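Local coordinates for plasmodesmata-located protein 5 (PDB 6GRE) that modulates cell-to-cell trafficking by restricting plasmodesmata permeability through callose deposition during salicylic acid-triggered immune responses, and is required for systemic acquired resistance, at residues Ser153-Gly158 against Ser175-Cys180; Asn46-Thr51 against Thr57-Gly62; Ala84-Leu89 against Cys103-Asp108; Tyr10-Pro15 against Thr119-Lys124. One frame throughout, in Å; residues are numbered along the deposited sequence.

The chain is the extracellular part of the protein, two Gnk2-homologous (DUF26) domains in tandem, each an antiparallel five-stranded sheet with two helices. Interactions 2 and 3 belong to the first domain and touch through neighbouring strands, Y61 N lying 2.9 Å from D108 O. Interaction 1 belongs to the second domain, with its centre about 27 Å from that of interaction 2 and 23 Å from that of interaction 3. Interaction 4 joins the domains and meets interaction 3 where L89 CD1 packs 4.0 Å from A11 CB. A bound 2-(2-ethoxyethoxy)ethanol is lined by V12 and I121 of interaction 4 and R106 of the strand in interaction 3.

Interaction 1 (Ser153-Gly158 against Ser175-Cys180); sequences SYRTGG and SQCQDC. With NA (sodium ion), chain K; EDO (1,2-ethanediol), chain I.
Q178 OE1 sits at the edge of the R155 guanidinium and in its plane, the guanidinium and amide planes only 16° apart. The oxygen takes both terminal nitrogens end-on: NH1 of R155 reaches OE1 of Q178 at 2.9 Å and R155 NH2 reaches the same oxygen at 2.8 Å. The two N-H groups converge on one atom, which leaves both bonds bent, near 145°. C177 SG approaches the guanidinium obliquely, 4.2 Å from R155 NH2. The Y154 ring turns its edge to a sodium ion, with Y154 OH 2.6 Å from the metal; D69 of the first domain also binds it.

R155 reaches the helix on an extended chain, whereas Q178 bends at chi2 (65°), bringing its oxygen to the end of the guanidinium. R155 NH1 is also hydrogen-bonded to L147 O, R155 NE to G152 O, and Q178 NE2 to G148 O, which should fix the rotation of both flat groups. S153 CA lies 3.9 Å from C177 SG, whose disulfide to C168 ties helix 174-192 to strand 162-168. That strand pairs with the outermost strand 154-159, while the carbonyls from helix 134-149 bring the domain's other helix into the network.

Interaction 2 (Asn46-Thr51 against Thr57-Gly62); sequences NFTVPT and TVTVYG. With NAG (2-acetamido-2-deoxy-beta-D-glucopyranose), chain F.
Strands 44-49 and 60-66 form a beta hairpin at one margin of the five-stranded antiparallel sheet of the first Gnk2-homologous domain, and N46-T51 and T57-G62 make up its loop-proximal part. Backbone hydrogen bonds set the register. F47 and G62 form one hydrogen-bonded pair, with F47 N to G62 O and G62 N to F47 O both 2.9 Å; V49 and V60 form the next, V60 N to V49 O being 2.8 Å. Between them T48 and Y61 are a non-hydrogen-bonded pair. CA-H...O contacts fill in along the strands, as from T48 CA to V60 O.

Side-chain packing differs on the two faces. On one, T48 and Y61 run alongside each other in the same direction, and T48 CG2 meets Y61 CE2 at 3.5 Å, oblique to the ring. The same methyl touches T59 CG2 at 3.6 Å; it is placed there because CG2 of T48 stands anti to the backbone N. On the other face F47 and V60 turn to helix 23-38, where F47 meets F35. Past the strand, the cis peptide before P50 begins the loop; P50 CD lies 3.6 Å from T59 OG1, which is hydrogen-bonded to E55 N.

Covalent attachment marks the far end of the contact: N46 carries an N-linked glycan, its ND2 bonded to C1 of the N-acetylglucosamine at 1.4 Å.

Interaction 3 (Ala84-Leu89 against Cys103-Asp108); sequences AQVGAL and CLIRYD
I105 and Y107, alternate residues on one face of strand 103-108, close over a single valine of the helix, V86. C103, at the start of the strand, is disulfide-bonded to C78, earlier on helix 72-90, so that strand and helix are also held together covalently.

At I105 the side chain reaches toward the helix and meets V86 tip to tip: I105 CD1 is 3.6 Å from V86 CG1 and 3.9 Å from V86 CB. CG1 of I105 sits between the backbone N and the carbonyl carbon (chi1 60°), and the extended chi2 of 169° then carries CD1 outward to the valine. R106, next in line, points the other way, to the opposite face of the sheet, where its guanidinium makes cation-pi contacts with F97 and F112 and is hydrogen-bonded to S203 OG of the second domain.

Y107 returns to the helix side. V86 CG2 lies 3.7 Å from Y107 OH and 4.0 Å from Y107 CE2, approaching the ring obliquely. The valine thus divides its two methyls between two strand residues. F35 of helix 23-38 touches I105, L28, L31 and L32 touch Y107, and L98 of strand 96-99 adjoins V86.

All three touching residues are buried, and the contact is van der Waals packing of V86 against I105 and the ring and hydroxyl of Y107, with no hydrogen bond between the segments.

Interaction 4 (Tyr10-Pro15 against Thr119-Lys124); sequences YAVCSP and TLILNK
V12 and I121 line the pocket that holds 2-(2-ethoxyethoxy)ethanol, together with R106, D117 and S203, and the contact around them joins the two Gnk2-homologous domains. I121 sets its CG2 methyl squarely over one face of the Y10 ring, 3.8 Å from the centroid and only 4° off the ring normal, a CH-pi contact in which the methyl is nearly equidistant from the six ring carbons. The other branch of I121 runs out along the phenol: CD1 lies 3.8 Å from Y10 CZ and 3.6 Å from Y10 OH. With CG2 anti to the backbone N and CG1 beside it (chi1 -60°), the isoleucine lays both branches against the tyrosine, the two side chains crossing at about a right angle. F97 of strand 96-99 meets the Y10 ring edge-to-face and also touches I121.

Strands 10-13 and 120-125 are the first strands of their respective five-stranded sheets and lie at a margin of each. The segments 10-13 and 120-124 run antiparallel (161°), their axes no nearer than 8.8 Å, and no hydrogen bond passes between them, so the domains meet here through side chains. A classic beta bulge helps to present them: I121 and L122 both face Y201 on the adjoining strand, and both direct their side chains toward Y10-P15.

L122 adds a looser contact, its CD2 4.4 Å from Y10 CD2 and oblique to the ring. V12 approaches I121 from farther along the first strand, with V12 CG2 4.5 Å from I121 CD1.

Interaction 1 (Ser153-Gly158 against Ser175-Cys180)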
loop_
_atom_site.group_PDB
_atom_site.type_symbol
_atom_site.label_atom_id
_atom_site.label_comp_id
_atom_site.label_asym_id
_atom_site.label_seq_id
_atom_site.Cartn_x
_atom_site.Cartn_y
_atom_site.Cartn_z
ATOM N N SER A 153 3.163 11.969 1.949
ATOM C CA SER A 153 2.540 10.664 1.857
ATOM C C SER A 153 3.546 9.525 1.972
ATOM O O SER A 153 3.150 8.369 2.040
ATOM C CB SER A 153 1.743 10.557 0.600
ATOM O OG SER A 153 0.670 11.506 0.675
ATOM N N TYR A 154 4.843 9.836 1.906
ATOM C CA TYR A 154 5.895 8.826 2.069
ATOM C C TYR A 154 6.919 9.358 3.058
ATOM O O TYR A 154 7.461 10.455 2.872
ATOM C CB TYR A 154 6.619 8.502 0.760
ATOM C CG TYR A 154 7.649 7.423 0.918
ATOM C CD1 TYR A 154 7.269 6.134 1.221
ATOM C CD2 TYR A 154 9.006 7.708 0.845
ATOM C CE1 TYR A 154 8.197 5.135 1.418
ATOM C CE2 TYR A 154 9.951 6.709 0.990
ATOM C CZ TYR A 154 9.549 5.422 1.311
ATOM O OH TYR A 154 10.425 4.375 1.454
ATOM N N ARG A 155 7.133 8.643 4.150
ATOM C CA ARG A 155 7.948 9.154 5.234
ATOM C C ARG A 155 8.914 8.064 5.683
ATOM O O ARG A 155 8.547 6.915 5.786
ATOM C CB ARG A 155 7.089 9.520 6.435
ATOM C CG ARG A 155 6.001 10.525 6.089
ATOM C CD ARG A 155 5.095 10.713 7.256
ATOM N NE ARG A 155 3.922 11.462 6.840
ATOM C CZ ARG A 155 3.057 11.970 7.684
ATOM N NH1 ARG A 155 3.171 11.719 8.974
ATOM N NH2 ARG A 155 2.031 12.669 7.209
ATOM N N THR A 156 10.159 8.447 5.952
ATOM C CA THR A 156 11.137 7.486 6.449
ATOM C C THR A 156 11.936 8.141 7.569
ATOM O O THR A 156 12.016 9.367 7.666
ATOM C CB THR A 156 12.113 6.998 5.383
ATOM O OG1 THR A 156 12.855 8.109 4.859
ATOM C CG2 THR A 156 11.423 6.342 4.212
ATOM N N GLY A 157 12.435 7.314 8.483
ATOM C CA GLY A 157 13.254 7.754 9.569
ATOM C C GLY A 157 14.194 6.653 9.980
ATOM O O GLY A 157 13.865 5.476 9.852
ATOM N N GLY A 158 15.372 6.986 10.478
ATOM C CA GLY A 158 16.282 5.963 10.930
ATOM C C GLY A 158 17.243 6.508 11.962
ATOM O O GLY A 158 17.574 7.697 11.981
ATOM N N SER A 175 -4.617 15.795 5.109
ATOM C CA SER A 175 -5.278 15.558 6.347
ATOM C C SER A 175 -5.614 14.065 6.512
ATOM O O SER A 175 -5.444 13.482 7.568
ATOM C CB SER A 175 -6.525 16.416 6.442
ATOM O OG SER A 175 -7.256 16.073 7.596
ATOM N N GLN A 176 -6.169 13.506 5.438
ATOM C CA GLN A 176 -6.579 12.078 5.517
ATOM C C GLN A 176 -5.346 11.200 5.764
ATOM O O GLN A 176 -5.382 10.260 6.545
ATOM C CB GLN A 176 -7.229 11.660 4.209
ATOM C CG GLN A 176 -8.641 12.208 4.052
ATOM C CD GLN A 176 -9.196 11.871 2.691
ATOM O OE1 GLN A 176 -8.495 11.913 1.682
ATOM N NE2 GLN A 176 -10.468 11.463 2.678
ATOM N N CYS A 177 -4.272 11.550 5.078
ATOM C CA CYS A 177 -3.014 10.821 5.225
ATOM C C CYS A 177 -2.520 10.876 6.672
ATOM O O CYS A 177 -2.210 9.842 7.273
ATOM C CB CYS A 177 -1.971 11.374 4.280
ATOM S SG CYS A 177 -0.347 10.587 4.479
ATOM N N GLN A 178 -2.461 12.086 7.246
ATOM C CA GLN A 178 -2.014 12.198 8.605
ATOM C C GLN A 178 -2.922 11.427 9.578
ATOM O O GLN A 178 -2.447 10.842 10.558
ATOM C CB GLN A 178 -1.866 13.671 9.011
ATOM C CG GLN A 178 -1.386 13.812 10.433
ATOM C CD GLN A 178 0.015 13.273 10.650
ATOM O OE1 GLN A 178 0.800 13.230 9.716
ATOM N NE2 GLN A 178 0.371 13.010 11.895
ATOM N N ASP A 179 -4.243 11.448 9.350
ATOM C CA ASP A 179 -5.186 10.754 10.187
ATOM C C ASP A 179 -4.917 9.241 10.104
ATOM O O ASP A 179 -4.862 8.572 11.140
ATOM C CB ASP A 179 -6.616 11.098 9.779
ATOM C CG ASP A 179 -7.686 10.532 10.688
ATOM O OD1 ASP A 179 -7.401 10.291 11.866
ATOM O OD2 ASP A 179 -8.821 10.357 10.195
ATOM N N CYS A 180 -4.775 8.728 8.873
ATOM C CA CYS A 180 -4.519 7.297 8.695
ATOM C C CYS A 180 -3.200 6.923 9.410
ATOM O O CYS A 180 -3.129 5.950 10.156
ATOM C CB CYS A 180 -4.518 6.973 7.215
ATOM S SG CYS A 180 -4.582 5.192 6.904
HETATM NA NA NA K . 13.060 4.596 1.569
HETATM C C1 EDO I . -11.878 11.885 5.790
HETATM O O1 EDO I . -12.575 11.700 4.593
HETATM C C2 EDO I . -12.800 11.586 6.945
HETATM O O2 EDO I . -12.159 10.620 7.775
#

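Interaction 2 (Asn46-Thr51 against Thr57-Gly62)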
loop_
_atom_site.group_PDB
_atom_site.type_symbol
_atom_site.label_atom_id
_atom_site.label_comp_id
_atom_site.label_asym_id
_atom_site.label_seq_id
_atom_site.Cartn_x
_atom_site.Cartn_y
_atom_site.Cartn_z
ATOM N N ASN A 46 -3.721 7.134 -10.877
ATOM C CA ASN A 46 -5.054 6.581 -10.799
ATOM C C ASN A 46 -5.617 6.551 -12.218
ATOM O O ASN A 46 -5.346 7.456 -12.988
ATOM C CB ASN A 46 -5.970 7.375 -9.871
ATOM C CG ASN A 46 -6.563 8.610 -10.523
ATOM O OD1 ASN A 46 -7.518 8.535 -11.303
ATOM N ND2 ASN A 46 -5.998 9.755 -10.212
ATOM N N PHE A 47 -6.384 5.516 -12.531
ATOM C CA PHE A 47 -6.902 5.272 -13.876
ATOM C C PHE A 47 -8.354 4.813 -13.772
ATOM O O PHE A 47 -8.716 4.115 -12.821
ATOM C CB PHE A 47 -6.146 4.144 -14.576
ATOM C CG PHE A 47 -4.645 4.281 -14.661
ATOM C CD1 PHE A 47 -3.849 4.051 -13.549
ATOM C CD2 PHE A 47 -4.022 4.568 -15.865
ATOM C CE1 PHE A 47 -2.474 4.168 -13.623
ATOM C CE2 PHE A 47 -2.641 4.671 -15.943
ATOM C CZ PHE A 47 -1.872 4.474 -14.821
ATOM N N THR A 48 -9.150 5.143 -14.802
ATOM C CA THR A 48 -10.459 4.587 -15.024
ATOM C C THR A 48 -10.446 3.973 -16.428
ATOM O O THR A 48 -9.934 4.611 -17.324
ATOM C CB THR A 48 -11.544 5.662 -14.902
ATOM O OG1 THR A 48 -11.321 6.383 -13.685
ATOM C CG2 THR A 48 -12.947 5.093 -14.884
ATOM N N VAL A 49 -10.989 2.759 -16.576
ATOM C CA VAL A 49 -11.165 2.100 -17.883
ATOM C C VAL A 49 -12.596 1.590 -17.983
ATOM O O VAL A 49 -13.035 0.797 -17.164
ATOM C CB VAL A 49 -10.153 0.954 -18.105
ATOM C CG1 VAL A 49 -10.337 0.325 -19.475
ATOM C CG2 VAL A 49 -8.717 1.429 -17.936
ATOM N N PRO A 50 -13.345 2.009 -19.025
ATOM C CA PRO A 50 -12.887 2.917 -20.061
ATOM C C PRO A 50 -12.736 4.375 -19.590
ATOM O O PRO A 50 -13.314 4.757 -18.577
ATOM C CB PRO A 50 -13.967 2.852 -21.162
ATOM C CG PRO A 50 -14.927 1.775 -20.698
ATOM C CD PRO A 50 -14.756 1.696 -19.191
ATOM N N THR A 51 -11.942 5.165 -20.324
ATOM C CA THR A 51 -11.819 6.611 -20.110
ATOM C C THR A 51 -13.037 7.308 -20.726
ATOM O O THR A 51 -13.377 7.054 -21.870
ATOM C CB THR A 51 -10.519 7.163 -20.710
ATOM O OG1 THR A 51 -10.589 7.021 -22.129
ATOM C CG2 THR A 51 -9.276 6.466 -20.198
ATOM N N THR A 57 -21.544 -1.532 -15.054
ATOM C CA THR A 57 -21.017 -2.875 -14.808
ATOM C C THR A 57 -19.519 -2.998 -15.174
ATOM O O THR A 57 -18.796 -3.607 -14.444
ATOM C CB THR A 57 -21.830 -3.943 -15.546
ATOM O OG1 THR A 57 -23.210 -3.737 -15.215
ATOM C CG2 THR A 57 -21.411 -5.348 -15.202
ATOM N N VAL A 58 -19.078 -2.421 -16.291
ATOM C CA VAL A 58 -17.803 -2.804 -16.928
ATOM C C VAL A 58 -16.658 -1.857 -16.545
ATOM O O VAL A 58 -15.502 -2.119 -16.868
ATOM C CB VAL A 58 -17.947 -2.838 -18.466
ATOM C CG1 VAL A 58 -18.988 -3.854 -18.929
ATOM C CG2 VAL A 58 -18.220 -1.467 -19.023
ATOM N N THR A 59 -16.980 -0.720 -15.934
ATOM C CA THR A 59 -15.972 0.299 -15.643
ATOM C C THR A 59 -15.121 -0.151 -14.446
ATOM O O THR A 59 -15.658 -0.561 -13.431
ATOM C CB THR A 59 -16.629 1.656 -15.368
ATOM O OG1 THR A 59 -17.249 2.087 -16.587
ATOM C CG2 THR A 59 -15.643 2.721 -14.947
ATOM N N VAL A 60 -13.808 -0.018 -14.610
ATOM C CA VAL A 60 -12.806 -0.394 -13.581
ATOM C C VAL A 60 -12.047 0.860 -13.164
ATOM O O VAL A 60 -11.686 1.660 -13.964
ATOM C CB VAL A 60 -11.773 -1.430 -14.061
ATOM C CG1 VAL A 60 -11.123 -2.115 -12.846
ATOM C CG2 VAL A 60 -12.335 -2.430 -15.053
ATOM N N TYR A 61 -11.762 0.947 -11.864
ATOM C CA TYR A 61 -11.032 2.036 -11.258
ATOM C C TYR A 61 -9.825 1.435 -10.545
ATOM O O TYR A 61 -9.960 0.453 -9.842
ATOM C CB TYR A 61 -11.899 2.772 -10.235
ATOM C CG TYR A 61 -13.196 3.312 -10.791
ATOM C CD1 TYR A 61 -14.310 2.496 -10.888
ATOM C CD2 TYR A 61 -13.306 4.627 -11.204
ATOM C CE1 TYR A 61 -15.508 2.975 -11.397
ATOM C CE2 TYR A 61 -14.498 5.125 -11.714
ATOM C CZ TYR A 61 -15.600 4.290 -11.807
ATOM O OH TYR A 61 -16.772 4.776 -12.329
ATOM N N GLY A 62 -8.677 2.084 -10.696
ATOM C CA GLY A 62 -7.520 1.534 -10.017
ATOM C C GLY A 62 -6.432 2.545 -9.782
ATOM O O GLY A 62 -6.388 3.639 -10.367
HETATM C C1 NAG F . -6.519 10.982 -10.740
HETATM C C2 NAG F . -6.151 12.143 -9.814
HETATM C C3 NAG F . -6.515 13.497 -10.437
HETATM C C4 NAG F . -6.209 13.572 -11.940
HETATM C C5 NAG F . -6.701 12.321 -12.683
HETATM C C6 NAG F . -6.416 12.335 -14.190
HETATM C C7 NAG F . -6.314 11.309 -7.466
HETATM C C8 NAG F . -7.155 11.414 -6.217
HETATM N N2 NAG F . -6.804 12.009 -8.523
HETATM O O3 NAG F . -5.772 14.503 -9.747
HETATM O O4 NAG F . -6.822 14.743 -12.495
HETATM O O5 NAG F . -6.076 11.185 -12.087
HETATM O O6 NAG F . -5.092 11.844 -14.440
HETATM O O7 NAG F . -5.269 10.631 -7.497
#

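Interaction 3 (Ala84-Leu89 against Cys103-Asp108)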
loop_
_atom_site.group_PDB
_atom_site.type_symbol
_atom_site.label_atom_id
_atom_site.label_comp_id
_atom_site.label_asym_id
_atom_site.label_seq_id
_atom_site.Cartn_x
_atom_site.Cartn_y
_atom_site.Cartn_z
ATOM N N ALA A 84 1.402 -9.606 -12.156
ATOM C CA ALA A 84 1.586 -11.029 -12.505
ATOM C C ALA A 84 1.041 -11.944 -11.400
ATOM O O ALA A 84 0.722 -13.100 -11.683
ATOM C CB ALA A 84 3.043 -11.312 -12.778
ATOM N N GLN A 85 0.968 -11.437 -10.158
ATOM C CA GLN A 85 0.598 -12.208 -8.962
ATOM C C GLN A 85 -0.891 -12.056 -8.629
ATOM O O GLN A 85 -1.512 -12.993 -8.082
ATOM C CB GLN A 85 1.401 -11.755 -7.736
ATOM C CG GLN A 85 2.879 -12.112 -7.789
ATOM C CD GLN A 85 3.580 -11.796 -6.489
ATOM O OE1 GLN A 85 3.475 -12.536 -5.519
ATOM N NE2 GLN A 85 4.310 -10.694 -6.457
ATOM N N VAL A 86 -1.453 -10.867 -8.895
ATOM C CA VAL A 86 -2.792 -10.556 -8.445
ATOM C C VAL A 86 -3.799 -11.426 -9.212
ATOM O O VAL A 86 -4.815 -11.819 -8.653
ATOM C CB VAL A 86 -3.130 -9.051 -8.536
ATOM C CG1 VAL A 86 -3.304 -8.563 -9.971
ATOM C CG2 VAL A 86 -4.344 -8.722 -7.685
ATOM N N GLY A 87 -3.519 -11.701 -10.489
ATOM C CA GLY A 87 -4.369 -12.551 -11.306
ATOM C C GLY A 87 -4.528 -13.925 -10.681
ATOM O O GLY A 87 -5.613 -14.427 -10.544
ATOM N N ALA A 88 -3.412 -14.510 -10.247
ATOM C CA ALA A 88 -3.405 -15.822 -9.602
ATOM C C ALA A 88 -4.195 -15.802 -8.288
ATOM O O ALA A 88 -4.875 -16.754 -7.951
ATOM C CB ALA A 88 -1.976 -16.250 -9.365
ATOM N N LEU A 89 -4.083 -14.711 -7.526
ATOM C CA LEU A 89 -4.610 -14.667 -6.178
ATOM C C LEU A 89 -6.090 -14.260 -6.177
ATOM O O LEU A 89 -6.892 -14.823 -5.433
ATOM C CB LEU A 89 -3.756 -13.673 -5.385
ATOM C CG LEU A 89 -2.323 -14.139 -5.144
ATOM C CD1 LEU A 89 -1.445 -12.988 -4.665
ATOM C CD2 LEU A 89 -2.287 -15.297 -4.163
ATOM N N CYS A 103 5.599 -1.817 -3.418
ATOM C CA CYS A 103 4.514 -1.245 -4.242
ATOM C C CYS A 103 3.190 -1.904 -3.884
ATOM O O CYS A 103 3.151 -2.950 -3.246
ATOM C CB CYS A 103 4.752 -1.378 -5.747
ATOM S SG CYS A 103 4.762 -3.079 -6.352
ATOM N N LEU A 104 2.093 -1.259 -4.318
ATOM C CA LEU A 104 0.770 -1.867 -4.276
ATOM C C LEU A 104 0.068 -1.634 -5.617
ATOM O O LEU A 104 0.397 -0.664 -6.308
ATOM C CB LEU A 104 -0.057 -1.291 -3.117
ATOM C CG LEU A 104 -0.388 0.201 -3.189
ATOM C CD1 LEU A 104 -1.688 0.478 -3.973
ATOM C CD2 LEU A 104 -0.478 0.813 -1.788
ATOM N N ILE A 105 -0.902 -2.497 -5.914
ATOM C CA ILE A 105 -1.894 -2.241 -6.937
ATOM C C ILE A 105 -3.274 -2.461 -6.328
ATOM O O ILE A 105 -3.442 -3.275 -5.414
ATOM C CB ILE A 105 -1.653 -3.109 -8.186
ATOM C CG1 ILE A 105 -1.716 -4.599 -7.881
ATOM C CG2 ILE A 105 -0.370 -2.703 -8.871
ATOM C CD1 ILE A 105 -1.749 -5.480 -9.122
ATOM N N ARG A 106 -4.262 -1.705 -6.815
ATOM C CA ARG A 106 -5.583 -1.784 -6.254
ATOM C C ARG A 106 -6.592 -1.429 -7.343
ATOM O O ARG A 106 -6.407 -0.441 -8.050
ATOM C CB ARG A 106 -5.706 -0.840 -5.053
ATOM C CG ARG A 106 -6.979 -0.978 -4.239
ATOM C CD ARG A 106 -6.882 -0.022 -3.057
ATOM N NE ARG A 106 -8.011 -0.134 -2.147
ATOM C CZ ARG A 106 -7.970 0.204 -0.870
ATOM N NH1 ARG A 106 -6.915 0.847 -0.406
ATOM N NH2 ARG A 106 -8.975 -0.118 -0.068
ATOM N N TYR A 107 -7.651 -2.239 -7.426
ATOM C CA TYR A 107 -8.714 -1.975 -8.390
ATOM C C TYR A 107 -10.061 -2.372 -7.795
ATOM O O TYR A 107 -10.156 -3.179 -6.914
ATOM C CB TYR A 107 -8.433 -2.714 -9.695
ATOM C CG TYR A 107 -8.244 -4.206 -9.579
ATOM C CD1 TYR A 107 -9.319 -5.078 -9.590
ATOM C CD2 TYR A 107 -6.978 -4.753 -9.527
ATOM C CE1 TYR A 107 -9.131 -6.449 -9.502
ATOM C CE2 TYR A 107 -6.772 -6.112 -9.447
ATOM C CZ TYR A 107 -7.853 -6.971 -9.470
ATOM O OH TYR A 107 -7.612 -8.309 -9.423
ATOM N N ASP A 108 -11.118 -1.757 -8.331
ATOM C CA ASP A 108 -12.444 -1.966 -7.870
ATOM C C ASP A 108 -13.397 -1.501 -8.972
ATOM O O ASP A 108 -12.970 -0.848 -9.912
ATOM C CB ASP A 108 -12.679 -1.215 -6.554
ATOM C CG ASP A 108 -13.845 -1.731 -5.730
ATOM O OD1 ASP A 108 -14.492 -2.702 -6.150
ATOM O OD2 ASP A 108 -14.102 -1.141 -4.665
#

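Interaction 4 (Tyr10-Pro15 against Thr119-Lys124)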
loop_
_atom_site.group_PDB
_atom_site.type_symbol
_atom_site.label_atom_id
_atom_site.label_comp_id
_atom_site.label_asym_id
_atom_site.label_seq_id
_atom_site.Cartn_x
_atom_site.Cartn_y
_atom_site.Cartn_z
ATOM N N TYR A 10 0.125 -9.063 1.324
ATOM C CA TYR A 10 -1.240 -9.499 1.436
ATOM C C TYR A 10 -1.947 -9.208 0.117
ATOM O O TYR A 10 -1.495 -8.383 -0.677
ATOM C CB TYR A 10 -1.987 -8.851 2.606
ATOM C CG TYR A 10 -2.148 -7.356 2.528
ATOM C CD1 TYR A 10 -3.100 -6.797 1.700
ATOM C CD2 TYR A 10 -1.330 -6.516 3.242
ATOM C CE1 TYR A 10 -3.271 -5.426 1.610
ATOM C CE2 TYR A 10 -1.515 -5.143 3.207
ATOM C CZ TYR A 10 -2.480 -4.600 2.388
ATOM O OH TYR A 10 -2.645 -3.239 2.316
ATOM N N ALA A 11 -3.008 -9.975 -0.104
ATOM C CA ALA A 11 -3.938 -9.784 -1.190
ATOM C C ALA A 11 -5.354 -9.744 -0.604
ATOM O O ALA A 11 -5.746 -10.584 0.222
ATOM C CB ALA A 11 -3.780 -10.888 -2.208
ATOM N N VAL A 12 -6.149 -8.762 -1.008
ATOM C CA VAL A 12 -7.539 -8.725 -0.672
ATOM C C VAL A 12 -8.334 -8.822 -1.975
ATOM O O VAL A 12 -8.139 -7.978 -2.861
ATOM C CB VAL A 12 -7.916 -7.436 0.066
ATOM C CG1 VAL A 12 -9.373 -7.473 0.507
ATOM C CG2 VAL A 12 -6.973 -7.172 1.221
ATOM N N CYS A 13 -9.268 -9.787 -2.032
ATOM C CA CYS A 13 -10.031 -10.147 -3.250
ATOM C C CYS A 13 -11.519 -10.238 -2.885
ATOM O O CYS A 13 -11.869 -10.977 -1.981
ATOM C CB CYS A 13 -9.548 -11.480 -3.816
ATOM S SG CYS A 13 -7.747 -11.668 -3.920
ATOM N N SER A 14 -12.384 -9.477 -3.559
ATOM C CA SER A 14 -13.840 -9.468 -3.239
ATOM C C SER A 14 -14.456 -10.839 -3.471
ATOM O O SER A 14 -14.090 -11.518 -4.420
ATOM C CB SER A 14 -14.578 -8.424 -4.038
ATOM O OG SER A 14 -14.462 -8.675 -5.445
ATOM N N PRO A 15 -15.385 -11.305 -2.598
ATOM C CA PRO A 15 -16.239 -12.452 -2.918
ATOM C C PRO A 15 -16.953 -12.342 -4.269
ATOM O O PRO A 15 -17.034 -13.324 -4.991
ATOM C CB PRO A 15 -17.278 -12.437 -1.793
ATOM C CG PRO A 15 -16.514 -11.874 -0.617
ATOM C CD PRO A 15 -15.580 -10.837 -1.215
ATOM N N THR A 119 -9.308 0.996 8.379
ATOM C CA THR A 119 -9.527 -0.358 8.902
ATOM C C THR A 119 -8.225 -1.164 8.823
ATOM O O THR A 119 -7.460 -1.077 7.857
ATOM C CB THR A 119 -10.665 -1.106 8.203
ATOM O OG1 THR A 119 -10.407 -1.276 6.829
ATOM C CG2 THR A 119 -11.993 -0.402 8.339
ATOM N N LEU A 120 -8.022 -2.008 9.845
ATOM C CA LEU A 120 -6.868 -2.863 9.885
ATOM C C LEU A 120 -6.967 -3.990 8.863
ATOM O O LEU A 120 -8.020 -4.645 8.732
ATOM C CB LEU A 120 -6.744 -3.465 11.280
ATOM C CG LEU A 120 -5.576 -4.438 11.399
ATOM C CD1 LEU A 120 -4.263 -3.666 11.410
ATOM C CD2 LEU A 120 -5.712 -5.288 12.643
ATOM N N ILE A 121 -5.875 -4.203 8.114
ATOM C CA ILE A 121 -5.693 -5.383 7.334
ATOM C C ILE A 121 -4.764 -6.344 8.070
ATOM O O ILE A 121 -5.151 -7.471 8.367
ATOM C CB ILE A 121 -5.218 -5.074 5.915
ATOM C CG1 ILE A 121 -6.249 -4.197 5.203
ATOM C CG2 ILE A 121 -4.917 -6.362 5.165
ATOM C CD1 ILE A 121 -5.841 -3.725 3.847
ATOM N N LEU A 122 -3.533 -5.929 8.370
ATOM C CA LEU A 122 -2.526 -6.864 8.858
ATOM C C LEU A 122 -1.556 -6.126 9.776
ATOM O O LEU A 122 -1.024 -5.083 9.429
ATOM C CB LEU A 122 -1.753 -7.431 7.669
ATOM C CG LEU A 122 -0.489 -8.227 8.003
ATOM C CD1 LEU A 122 -0.836 -9.504 8.739
ATOM C CD2 LEU A 122 0.274 -8.586 6.746
ATOM N N ASN A 123 -1.312 -6.672 10.956
ATOM C CA ASN A 123 -0.332 -6.173 11.901
ATOM C C ASN A 123 0.463 -7.370 12.411
ATOM O O ASN A 123 -0.110 -8.299 12.980
ATOM C CB ASN A 123 -1.028 -5.417 13.029
ATOM C CG ASN A 123 -0.191 -4.973 14.203
ATOM O OD1 ASN A 123 -0.759 -4.738 15.261
ATOM N ND2 ASN A 123 1.111 -4.860 14.053
ATOM N N LYS A 124 1.777 -7.359 12.207
ATOM C CA LYS A 124 2.632 -8.387 12.784
ATOM C C LYS A 124 3.780 -7.697 13.499
ATOM O O LYS A 124 4.308 -6.683 13.021
ATOM C CB LYS A 124 3.201 -9.335 11.728
ATOM C CG LYS A 124 4.023 -10.486 12.291
ATOM C CD LYS A 124 4.212 -11.646 11.385
ATOM C CE LYS A 124 4.820 -12.800 12.156
ATOM N NZ LYS A 124 5.314 -13.846 11.230
#